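Side-chain contacts in sugar ABC transporter substrate-binding protein (Treponema pallidum subsp. pallidum, PDB 5U2P), which probably binds a still unidentified solute, perhaps a sugar, in the periplasm and hands it to an ABC transporter: residues P157-W160 and N161-L164; Y233-L236 and F237-Y241; I255-T259 and R260-A264; P393-A396 and A397-T400. All blocks are in the same frame, centred on the assembly; numbering follows the deposited sequence.

Interaction 1 of 4, residues P157-W160 and N161-L164; sequences PKSW and NELL
With CG anti to the backbone N (chi1 167°), the indole of Trp160 swings alongside the first helical turn, where Leu164, one turn on, meets it. The two methyls of Leu164 share the contact: CD1 lies 3.4 Å from Trp160 NE1, while CD2 sits over the six-membered ring, 4.2 Å from its centroid, a CH-pi contact on one face. Leu163 CD2 reaches Trp160 CZ3 obliquely at 4.2 Å.

At the start of the helix, Ser159 has its OG between the backbone N and the carbonyl carbon (chi1 70°), within reach of the amide of Glu162; Glu162 N donates to Ser159 OG at 3.2 Å. This makes Ser159 the N-cap of helix 160-172. The return bond of a classical capping box would run to the amide of Ser159, but the carboxylate of Glu162 instead takes the amide one residue earlier: Lys158 N donates to Glu162 OE1 at 2.7 Å, from 43° above the carboxylate plane. A first-turn amide, Glu162 N, and the amide just before the cap, Lys158 N, are each satisfied by a side-chain oxygen. The main chain takes over at once, with Leu163 N bonded to Ser159 O at 3.0 Å and Leu164 N to Trp160 O at 3.1 Å. Pro157 packs its CB against Leu163 CB, and helix 227-238 touches Trp160 through Ala232, Glu235 and Leu236.

Interaction 2 of 4, residues Y233-L236 and F237-Y241; sequences YLEL and FKRGY
The aromatic contact joins Tyr233 and Phe237, one turn apart. Phe237 presents its edge to the face of Tyr233: CE2 stands over the middle of the tyrosine ring, 3.7 Å from Tyr233 CZ, the centroids are 4.8 Å apart, and the planes meet at 80°, which defines a T-shaped pair. His190, Leu192 and Leu193 also touch Tyr233.

The charged contact is a salt bridge between Glu235 and Arg239. Glu235 runs anti to its own backbone N and then bends at chi2 (68°), which turns its carboxylate toward the following turn. Arg239 NE lies 2.5 Å from Glu235 OE2, so short that the exact length is doubtful, yet the direction is clear: the oxygen stands in the guanidinium plane and uses its anti lone pair. Arg239 NH2 adds a weak second bond to the same oxygen at 3.0 Å. Beside it, the aliphatic CD of Lys238 lies 3.4 Å from Glu235 OE1.

Main-chain bonds finish helix 227-238 in a Schellman motif. Gly240, with positive phi (70°), returns its N to Phe237 O, and Tyr241 N reaches Leu236 O at 3.0 Å, closing the wider loop of the pair. Ahead of this, Lys238 N still makes a regular helical bond to Leu234 O at 2.8 Å.

Among the apolar contacts, Leu236 CD2 approaches Tyr241 CB and lies near the plane of the tyrosine ring, at its edge. The Tyr241 side chain also packs on Cys167 and Ala168 of helix 160-172, and Arg239 CB sits over the centre of one face of its ring.

Interaction 3 of 4, residues I255-T259 and R260-A264; sequences IHDFT and RDRIA
Arg260 lies flat on His256, its guanidinium nearly parallel to the imidazole (planes 6° apart, centres 3.5 Å apart). CG of His256, anti to the backbone N (chi1 -177°), places the imidazole against that guanidinium, whose NH1 donates to His256 O at 3.0 Å. Stack and bond together fix both the height and the rotation of the arginine end. A water joins Arg260 NH1, weakly, to Thr259 OG1.

At the end of helix 251-258, Asp257 O accepts twice, from opposite faces of its plane: Arg262 N at 3.0 Å is the better directed, while Arg260 N, at 3.1 Å, stands well above the plane. Ile255 O is likewise shared, by Thr259 N and by Thr259 OG1 at 2.9 Å. Phe258 O takes Asp261 N at 3.2 Å, again from well above the carbonyl plane, and a water that also donates to Ile263 O. With Asp261 at positive phi (59°), the Arg262-to-Asp257 and Asp261-to-Phe258 bonds form a Schellman motif. Arg280, just after helix 270-279, makes a salt bridge with Asp261 OD1 and a hydrogen bond to Thr259 O.

The other charge pairing is looser: Asp257 OD1 and Arg262 NH1 form a long salt bridge at 3.7 Å, bridged by a water held weakly at the arginine, and His256 ND1 donates only weakly to Asp257 OD1. On the apolar side, Ile263 CB meets Phe258 CD2 at 3.8 Å as the chain enters strand 263-267.

The backbone bonds therefore set the helix end, while the positive guanidinium of Arg260 probably offsets the partial negative charge gathered there.

Interaction 4 of 4, residues P393-A396 and A397-T400; sequences PDFA and AYVT
A run of overlapping beta turns, in the loop between strand 372-374 and helix 406-417, brings Asp394, Phe395 and Ala396 against Ala397, Tyr398 and Val399. Three successive main-chain bonds define it, each reaching back three residues: Ala397 N to Asp394 O at 3.0 Å, Tyr398 N to Phe395 O at 2.9 Å and Val399 N to Ala396 O at 3.1 Å. All three donors stand well above the planes of their carbonyls, the Tyr398 one by 56°, as expected where the chain winds more tightly than an alpha helix.

Tyr398 has its CG beside its own backbone N (chi1 -56°), which sends the ring back along the preceding residues. One face of that ring covers Asp394 O, which lies toward the rim, and the hydroxyl end passes Pro393, with Tyr398 OH 3.7 Å from Pro393 CB. Phe395 meets Tyr398 obliquely, Phe395 CD1 to Tyr398 CE2 at 3.9 Å, with the ring planes at 87°; Pro393 CB sits over the centre of the Phe395 ring. Asp394 lays its carboxylate beside Ala397, Asp394 OD2 3.5 Å from Ala397 CB, and has a long, weak ion pair with Arg247.

Phe395 also pairs edge-to-face with Trp220, and Val399 packs on Leu234 and Phe237 of helix 227-238. Asp394 is itself the centre of an inverse gamma turn, its Phe395 N to Pro393 O bond weak, which leads into consecutive beta turns with three-residue-back hydrogen bonding.

Overall arrangement
The four contacts come in series along the chain, interaction 1 first and interaction 4 last. Interaction 2 lies in the middle of a packed row: its centre is about 14 Å from that of interaction 1 and about 13 Å from that of interaction 4. Helix 227-238 touches both, through Leu236 against Leu164 and through Tyr233 and Phe237 against Ala396. Interaction 3 stands apart, its nearest atoms about 9 Å from interactions 1 and 2, where helix 251-258 passes into strand 263-267 of the six-stranded mixed sheet. The set comprises one helix start, two helix ends and a run of turns; interactions 1, 2 and 4 pack together, joining helices 160-172 and 227-238 to the loop before helix 406-417.

Interaction 1 of 4, residues P157-W160 and N161-L164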
loop_
_atom_site.group_PDB
_atom_site.type_symbol
_atom_site.label_atom_id
_atom_site.label_comp_id
_atom_site.label_asym_id
_atom_site.label_seq_id
_atom_site.Cartn_x
_atom_site.Cartn_y
_atom_site.Cartn_z
ATOM N N PRO A 157 -22.394 -3.855 1.361
ATOM C CA PRO A 157 -22.585 -3.703 -0.086
ATOM C C PRO A 157 -21.643 -4.594 -0.870
ATOM O O PRO A 157 -20.429 -4.531 -0.643
ATOM C CB PRO A 157 -22.275 -2.225 -0.337
ATOM C CG PRO A 157 -21.373 -1.838 0.778
ATOM C CD PRO A 157 -21.820 -2.642 1.966
ATOM N N LYS A 158 -22.182 -5.411 -1.772
ATOM C CA LYS A 158 -21.347 -6.332 -2.526
ATOM C C LYS A 158 -21.280 -5.958 -4.006
ATOM O O LYS A 158 -20.713 -6.684 -4.812
ATOM C CB LYS A 158 -21.854 -7.767 -2.349
ATOM C CG LYS A 158 -22.000 -8.149 -0.876
ATOM C CD LYS A 158 -21.780 -9.626 -0.632
ATOM C CE LYS A 158 -21.707 -9.912 0.862
ATOM N NZ LYS A 158 -21.404 -11.338 1.155
ATOM N N SER A 159 -21.837 -4.802 -4.339
ATOM C CA SER A 159 -21.827 -4.280 -5.702
ATOM C C SER A 159 -21.973 -2.763 -5.658
ATOM O O SER A 159 -22.260 -2.198 -4.611
ATOM C CB SER A 159 -22.971 -4.858 -6.517
ATOM O OG SER A 159 -24.189 -4.315 -6.037
ATOM N N TRP A 160 -21.799 -2.123 -6.805
ATOM C CA TRP A 160 -21.934 -0.672 -6.925
ATOM C C TRP A 160 -23.331 -0.169 -6.588
ATOM O O TRP A 160 -23.478 0.869 -5.947
ATOM C CB TRP A 160 -21.561 -0.241 -8.347
ATOM C CG TRP A 160 -21.949 1.175 -8.719
ATOM C CD1 TRP A 160 -22.957 1.551 -9.567
ATOM C CD2 TRP A 160 -21.329 2.393 -8.273
ATOM N NE1 TRP A 160 -23.000 2.921 -9.675
ATOM C CE2 TRP A 160 -22.014 3.462 -8.892
ATOM C CE3 TRP A 160 -20.266 2.681 -7.417
ATOM C CZ2 TRP A 160 -21.671 4.797 -8.670
ATOM C CZ3 TRP A 160 -19.925 4.009 -7.203
ATOM C CH2 TRP A 160 -20.624 5.046 -7.826
ATOM N N ASN A 161 -24.359 -0.883 -7.037
ATOM C CA ASN A 161 -25.721 -0.477 -6.739
ATOM C C ASN A 161 -26.057 -0.690 -5.279
ATOM O O ASN A 161 -26.835 0.063 -4.707
ATOM C CB ASN A 161 -26.716 -1.227 -7.624
ATOM C CG ASN A 161 -26.658 -0.774 -9.058
ATOM O OD1 ASN A 161 -26.440 0.404 -9.339
ATOM N ND2 ASN A 161 -26.835 -1.710 -9.981
ATOM N N GLU A 162 -25.461 -1.706 -4.665
ATOM C CA GLU A 162 -25.679 -1.930 -3.245
ATOM C C GLU A 162 -25.007 -0.819 -2.429
ATOM O O GLU A 162 -25.528 -0.407 -1.387
ATOM C CB GLU A 162 -25.172 -3.316 -2.831
ATOM C CG GLU A 162 -26.135 -4.430 -3.257
ATOM C CD GLU A 162 -25.716 -5.818 -2.813
ATOM O OE1 GLU A 162 -24.868 -5.942 -1.907
ATOM O OE2 GLU A 162 -26.250 -6.799 -3.371
ATOM N N LEU A 163 -23.865 -0.330 -2.905
ATOM C CA LEU A 163 -23.203 0.804 -2.256
ATOM C C LEU A 163 -24.091 2.040 -2.332
ATOM O O LEU A 163 -24.296 2.716 -1.336
ATOM C CB LEU A 163 -21.856 1.110 -2.891
ATOM C CG LEU A 163 -21.145 2.366 -2.381
ATOM C CD1 LEU A 163 -20.772 2.212 -0.926
ATOM C CD2 LEU A 163 -19.906 2.639 -3.222
ATOM N N LEU A 164 -24.614 2.336 -3.516
ATOM C CA LEU A 164 -25.489 3.501 -3.682
ATOM C C LEU A 164 -26.733 3.382 -2.806
ATOM O O LEU A 164 -27.160 4.360 -2.188
ATOM C CB LEU A 164 -25.898 3.678 -5.149
ATOM C CG LEU A 164 -24.768 4.036 -6.113
ATOM C CD1 LEU A 164 -25.296 4.154 -7.537
ATOM C CD2 LEU A 164 -24.043 5.323 -5.718
#

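Interaction 2 of 4, residues Y233-L236 and F237-Y241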
loop_
_atom_site.group_PDB
_atom_site.type_symbol
_atom_site.label_atom_id
_atom_site.label_comp_id
_atom_site.label_asym_id
_atom_site.label_seq_id
_atom_site.Cartn_x
_atom_site.Cartn_y
_atom_site.Cartn_z
ATOM N N TYR A 233 -17.344 8.258 -9.639
ATOM C CA TYR A 233 -16.878 9.312 -8.744
ATOM C C TYR A 233 -17.876 10.478 -8.748
ATOM O O TYR A 233 -18.380 10.918 -7.714
ATOM C CB TYR A 233 -15.483 9.745 -9.208
ATOM C CG TYR A 233 -14.581 10.406 -8.195
ATOM C CD1 TYR A 233 -14.507 9.949 -6.890
ATOM C CD2 TYR A 233 -13.750 11.454 -8.567
ATOM C CE1 TYR A 233 -13.660 10.539 -5.978
ATOM C CE2 TYR A 233 -12.894 12.051 -7.655
ATOM C CZ TYR A 233 -12.855 11.587 -6.357
ATOM O OH TYR A 233 -12.011 12.172 -5.427
ATOM N N LEU A 234 -18.182 10.945 -9.953
ATOM C CA LEU A 234 -19.150 12.004 -10.186
ATOM C C LEU A 234 -20.516 11.717 -9.594
ATOM O O LEU A 234 -21.157 12.608 -9.032
ATOM C CB LEU A 234 -19.262 12.221 -11.698
ATOM C CG LEU A 234 -18.058 12.935 -12.315
ATOM C CD1 LEU A 234 -18.079 12.819 -13.842
ATOM C CD2 LEU A 234 -18.071 14.402 -11.886
ATOM N N GLU A 235 -20.964 10.470 -9.727
ATOM C CA GLU A 235 -22.280 10.083 -9.230
ATOM C C GLU A 235 -22.308 10.188 -7.709
ATOM O O GLU A 235 -23.311 10.627 -7.131
ATOM C CB GLU A 235 -22.634 8.667 -9.693
ATOM C CG GLU A 235 -24.057 8.226 -9.357
ATOM C CD GLU A 235 -25.118 8.998 -10.125
ATOM O OE1 GLU A 235 -24.778 9.682 -11.112
ATOM O OE2 GLU A 235 -26.297 8.918 -9.738
ATOM N N LEU A 236 -21.214 9.796 -7.051
ATOM C CA LEU A 236 -21.135 9.935 -5.591
ATOM C C LEU A 236 -21.256 11.408 -5.170
ATOM O O LEU A 236 -21.937 11.712 -4.193
ATOM C CB LEU A 236 -19.836 9.338 -5.039
ATOM C CG LEU A 236 -19.690 7.818 -5.182
ATOM C CD1 LEU A 236 -18.353 7.394 -4.641
ATOM C CD2 LEU A 236 -20.789 7.041 -4.471
ATOM N N PHE A 237 -20.606 12.312 -5.905
ATOM C CA PHE A 237 -20.693 13.747 -5.598
ATOM C C PHE A 237 -22.104 14.255 -5.872
ATOM O O PHE A 237 -22.671 15.021 -5.084
ATOM C CB PHE A 237 -19.678 14.552 -6.418
ATOM C CG PHE A 237 -18.240 14.343 -5.995
ATOM C CD1 PHE A 237 -17.732 14.964 -4.868
ATOM C CD2 PHE A 237 -17.394 13.531 -6.737
ATOM C CE1 PHE A 237 -16.409 14.769 -4.488
ATOM C CE2 PHE A 237 -16.074 13.334 -6.359
ATOM C CZ PHE A 237 -15.582 13.952 -5.248
ATOM N N LYS A 238 -22.660 13.812 -6.997
ATOM C CA LYS A 238 -24.000 14.204 -7.441
ATOM C C LYS A 238 -25.085 13.905 -6.406
ATOM O O LYS A 238 -25.965 14.741 -6.153
ATOM C CB LYS A 238 -24.336 13.487 -8.754
ATOM C CG LYS A 238 -25.740 13.741 -9.312
ATOM C CD LYS A 238 -26.359 12.448 -9.832
ATOM C CE LYS A 238 -27.757 12.662 -10.379
ATOM N NZ LYS A 238 -27.733 13.225 -11.751
ATOM N N ARG A 239 -25.038 12.707 -5.832
ATOM C CA ARG A 239 -26.034 12.283 -4.851
ATOM C C ARG A 239 -25.701 12.753 -3.439
ATOM O O ARG A 239 -26.470 12.518 -2.499
ATOM C CB ARG A 239 -26.186 10.759 -4.886
ATOM C CG ARG A 239 -26.564 10.214 -6.272
ATOM C CD ARG A 239 -27.120 8.789 -6.192
ATOM N NE ARG A 239 -27.261 8.166 -7.510
ATOM C CZ ARG A 239 -27.863 6.999 -7.738
ATOM N NH1 ARG A 239 -28.409 6.316 -6.741
ATOM N NH2 ARG A 239 -27.927 6.515 -8.973
ATOM N N GLY A 240 -24.573 13.437 -3.284
ATOM C CA GLY A 240 -24.155 13.921 -1.979
ATOM C C GLY A 240 -23.718 12.820 -1.022
ATOM O O GLY A 240 -23.712 13.005 0.188
ATOM N N TYR A 241 -23.342 11.667 -1.563
ATOM C CA TYR A 241 -22.859 10.562 -0.756
ATOM C C TYR A 241 -21.423 10.786 -0.296
ATOM O O TYR A 241 -21.012 10.245 0.725
ATOM C CB TYR A 241 -22.959 9.248 -1.531
ATOM C CG TYR A 241 -24.377 8.825 -1.846
ATOM C CD1 TYR A 241 -25.464 9.402 -1.185
ATOM C CD2 TYR A 241 -24.635 7.831 -2.786
ATOM C CE1 TYR A 241 -26.753 9.011 -1.465
ATOM C CE2 TYR A 241 -25.931 7.431 -3.069
ATOM C CZ TYR A 241 -26.987 8.028 -2.402
ATOM O OH TYR A 241 -28.281 7.643 -2.671
#

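Interaction 3 of 4, residues I255-T259 and R260-A264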
loop_
_atom_site.group_PDB
_atom_site.type_symbol
_atom_site.label_atom_id
_atom_site.label_comp_id
_atom_site.label_asym_id
_atom_site.label_seq_id
_atom_site.Cartn_x
_atom_site.Cartn_y
_atom_site.Cartn_z
ATOM N N ILE A 255 -11.591 9.893 12.830
ATOM C CA ILE A 255 -11.608 9.043 14.005
ATOM C C ILE A 255 -12.592 9.578 15.049
ATOM O O ILE A 255 -13.390 8.819 15.638
ATOM C CB ILE A 255 -10.194 8.917 14.620
ATOM C CG1 ILE A 255 -9.252 8.205 13.648
ATOM C CG2 ILE A 255 -10.257 8.162 15.942
ATOM C CD1 ILE A 255 -7.786 8.352 13.985
ATOM N N HIS A 256 -12.529 10.883 15.281
ATOM C CA HIS A 256 -13.403 11.533 16.241
ATOM C C HIS A 256 -14.861 11.281 15.906
ATOM O O HIS A 256 -15.648 10.870 16.774
ATOM C CB HIS A 256 -13.131 13.026 16.276
ATOM C CG HIS A 256 -13.931 13.757 17.292
ATOM N ND1 HIS A 256 -15.225 14.165 17.065
ATOM C CD2 HIS A 256 -13.614 14.174 18.539
ATOM C CE1 HIS A 256 -15.675 14.784 18.143
ATOM N NE2 HIS A 256 -14.706 14.829 19.036
ATOM N N ASP A 257 -15.218 11.485 14.637
ATOM C CA ASP A 257 -16.603 11.318 14.222
ATOM C C ASP A 257 -17.022 9.842 14.121
ATOM O O ASP A 257 -18.160 9.492 14.466
ATOM C CB ASP A 257 -16.846 12.036 12.886
ATOM C CG ASP A 257 -16.743 13.555 12.996
ATOM O OD1 ASP A 257 -16.872 14.091 14.116
ATOM O OD2 ASP A 257 -16.539 14.215 11.945
ATOM N N PHE A 258 -16.127 8.974 13.657
ATOM C CA PHE A 258 -16.481 7.571 13.479
ATOM C C PHE A 258 -16.777 6.930 14.818
ATOM O O PHE A 258 -17.723 6.142 14.929
ATOM C CB PHE A 258 -15.362 6.809 12.750
ATOM C CG PHE A 258 -15.842 5.583 12.028
ATOM C CD1 PHE A 258 -16.231 4.445 12.737
ATOM C CD2 PHE A 258 -15.920 5.569 10.647
ATOM C CE1 PHE A 258 -16.668 3.316 12.059
ATOM C CE2 PHE A 258 -16.356 4.460 9.970
ATOM C CZ PHE A 258 -16.726 3.326 10.665
ATOM N N THR A 259 -15.987 7.268 15.838
ATOM C CA THR A 259 -16.159 6.650 17.148
ATOM C C THR A 259 -17.369 7.214 17.870
ATOM O O THR A 259 -17.745 6.694 18.923
ATOM C CB THR A 259 -14.904 6.798 18.054
ATOM O OG1 THR A 259 -14.559 8.178 18.252
ATOM C CG2 THR A 259 -13.724 6.079 17.451
ATOM N N ARG A 260 -17.963 8.287 17.325
ATOM C CA ARG A 260 -19.215 8.853 17.855
ATOM C C ARG A 260 -20.440 8.522 16.986
ATOM O O ARG A 260 -21.485 9.173 17.073
ATOM C CB ARG A 260 -19.068 10.364 18.024
ATOM C CG ARG A 260 -18.138 10.738 19.162
ATOM C CD ARG A 260 -17.711 12.179 19.136
ATOM N NE ARG A 260 -16.933 12.522 20.314
ATOM C CZ ARG A 260 -15.688 12.115 20.552
ATOM N NH1 ARG A 260 -15.048 11.339 19.690
ATOM N NH2 ARG A 260 -15.083 12.480 21.678
ATOM N N ASP A 261 -20.309 7.483 16.175
ATOM C CA ASP A 261 -21.399 6.973 15.342
ATOM C C ASP A 261 -21.926 8.042 14.376
ATOM O O ASP A 261 -23.117 8.067 14.051
ATOM C CB ASP A 261 -22.568 6.438 16.206
ATOM C CG ASP A 261 -22.222 5.182 17.001
ATOM O OD1 ASP A 261 -21.132 4.598 16.845
ATOM O OD2 ASP A 261 -23.085 4.753 17.787
ATOM N N ARG A 262 -21.044 8.924 13.906
ATOM C CA ARG A 262 -21.449 9.982 12.973
ATOM C C ARG A 262 -21.070 9.664 11.524
ATOM O O ARG A 262 -21.369 10.452 10.613
ATOM C CB ARG A 262 -20.829 11.312 13.390
ATOM C CG ARG A 262 -21.361 11.846 14.671
ATOM C CD ARG A 262 -20.532 12.995 15.151
ATOM N NE ARG A 262 -20.979 13.395 16.474
ATOM C CZ ARG A 262 -20.371 14.292 17.242
ATOM N NH1 ARG A 262 -19.265 14.895 16.831
ATOM N NH2 ARG A 262 -20.867 14.556 18.439
ATOM N N ILE A 263 -20.422 8.513 11.322
ATOM C CA ILE A 263 -20.030 8.020 9.993
ATOM C C ILE A 263 -20.363 6.534 9.796
ATOM O O ILE A 263 -19.896 5.675 10.547
ATOM C CB ILE A 263 -18.515 8.153 9.756
ATOM C CG1 ILE A 263 -18.051 9.583 9.967
ATOM C CG2 ILE A 263 -18.137 7.632 8.335
ATOM C CD1 ILE A 263 -16.534 9.717 9.905
ATOM N N ALA A 264 -21.112 6.231 8.748
ATOM C CA ALA A 264 -21.507 4.852 8.470
ATOM C C ALA A 264 -20.370 4.072 7.846
ATOM O O ALA A 264 -20.098 2.931 8.237
ATOM C CB ALA A 264 -22.718 4.827 7.553
HETATM O O HOH W 1 -18.412 15.920 14.435
HETATM O O HOH W 2 -19.615 5.076 13.203
HETATM O O HOH W 3 -13.716 8.971 20.652
#

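Interaction 4 of 4, residues P393-A396 and A397-T400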
loop_
_atom_site.group_PDB
_atom_site.type_symbol
_atom_site.label_atom_id
_atom_site.label_comp_id
_atom_site.label_asym_id
_atom_site.label_seq_id
_atom_site.Cartn_x
_atom_site.Cartn_y
_atom_site.Cartn_z
ATOM N N PRO A 393 -3.569 14.533 -11.719
ATOM C CA PRO A 393 -4.469 15.667 -11.505
ATOM C C PRO A 393 -5.266 15.560 -10.227
ATOM O O PRO A 393 -5.573 14.461 -9.787
ATOM C CB PRO A 393 -5.416 15.600 -12.715
ATOM C CG PRO A 393 -4.785 14.659 -13.669
ATOM C CD PRO A 393 -4.036 13.686 -12.827
ATOM N N ASP A 394 -5.612 16.702 -9.649
ATOM C CA ASP A 394 -6.595 16.759 -8.581
ATOM C C ASP A 394 -7.981 16.752 -9.225
ATOM O O ASP A 394 -8.609 17.800 -9.383
ATOM C CB ASP A 394 -6.372 18.009 -7.736
ATOM C CG ASP A 394 -7.294 18.089 -6.544
ATOM O OD1 ASP A 394 -7.971 17.085 -6.224
ATOM O OD2 ASP A 394 -7.317 19.164 -5.911
ATOM N N PHE A 395 -8.421 15.576 -9.661
ATOM C CA PHE A 395 -9.704 15.434 -10.340
ATOM C C PHE A 395 -10.883 15.996 -9.545
ATOM O O PHE A 395 -11.816 16.560 -10.124
ATOM C CB PHE A 395 -9.968 13.963 -10.658
ATOM C CG PHE A 395 -9.206 13.455 -11.831
ATOM C CD1 PHE A 395 -9.466 13.941 -13.091
ATOM C CD2 PHE A 395 -8.250 12.463 -11.682
ATOM C CE1 PHE A 395 -8.768 13.471 -14.185
ATOM C CE2 PHE A 395 -7.554 11.991 -12.766
ATOM C CZ PHE A 395 -7.810 12.491 -14.018
ATOM N N ALA A 396 -10.861 15.841 -8.223
ATOM C CA ALA A 396 -11.994 16.287 -7.408
ATOM C C ALA A 396 -12.181 17.797 -7.501
ATOM O O ALA A 396 -13.294 18.306 -7.344
ATOM C CB ALA A 396 -11.814 15.862 -5.941
ATOM N N ALA A 397 -11.098 18.517 -7.773
ATOM C CA ALA A 397 -11.172 19.963 -7.909
ATOM C C ALA A 397 -11.989 20.369 -9.130
ATOM O O ALA A 397 -12.505 21.483 -9.189
ATOM C CB ALA A 397 -9.787 20.551 -7.990
ATOM N N TYR A 398 -12.099 19.467 -10.100
ATOM C CA TYR A 398 -12.866 19.735 -11.323
ATOM C C TYR A 398 -14.374 19.594 -11.108
ATOM O O TYR A 398 -15.169 19.992 -11.965
ATOM C CB TYR A 398 -12.455 18.782 -12.453
ATOM C CG TYR A 398 -10.986 18.784 -12.816
ATOM C CD1 TYR A 398 -10.153 19.842 -12.469
ATOM C CD2 TYR A 398 -10.435 17.718 -13.513
ATOM C CE1 TYR A 398 -8.803 19.831 -12.805
ATOM C CE2 TYR A 398 -9.095 17.700 -13.856
ATOM C CZ TYR A 398 -8.280 18.756 -13.501
ATOM O OH TYR A 398 -6.943 18.720 -13.849
ATOM N N VAL A 399 -14.762 19.010 -9.978
ATOM C CA VAL A 399 -16.155 18.667 -9.737
ATOM C C VAL A 399 -16.845 19.813 -9.006
ATOM O O VAL A 399 -16.850 19.877 -7.778
ATOM C CB VAL A 399 -16.304 17.363 -8.919
ATOM C CG1 VAL A 399 -17.770 17.003 -8.760
ATOM C CG2 VAL A 399 -15.555 16.224 -9.592
ATOM N N THR A 400 -17.419 20.723 -9.776
ATOM C CA THR A 400 -18.160 21.831 -9.204
ATOM C C THR A 400 -19.614 21.711 -9.618
ATOM O O THR A 400 -20.005 20.746 -10.271
ATOM C CB THR A 400 -17.587 23.188 -9.652
ATOM O OG1 THR A 400 -18.515 24.235 -9.335
ATOM C CG2 THR A 400 -17.312 23.186 -11.146
#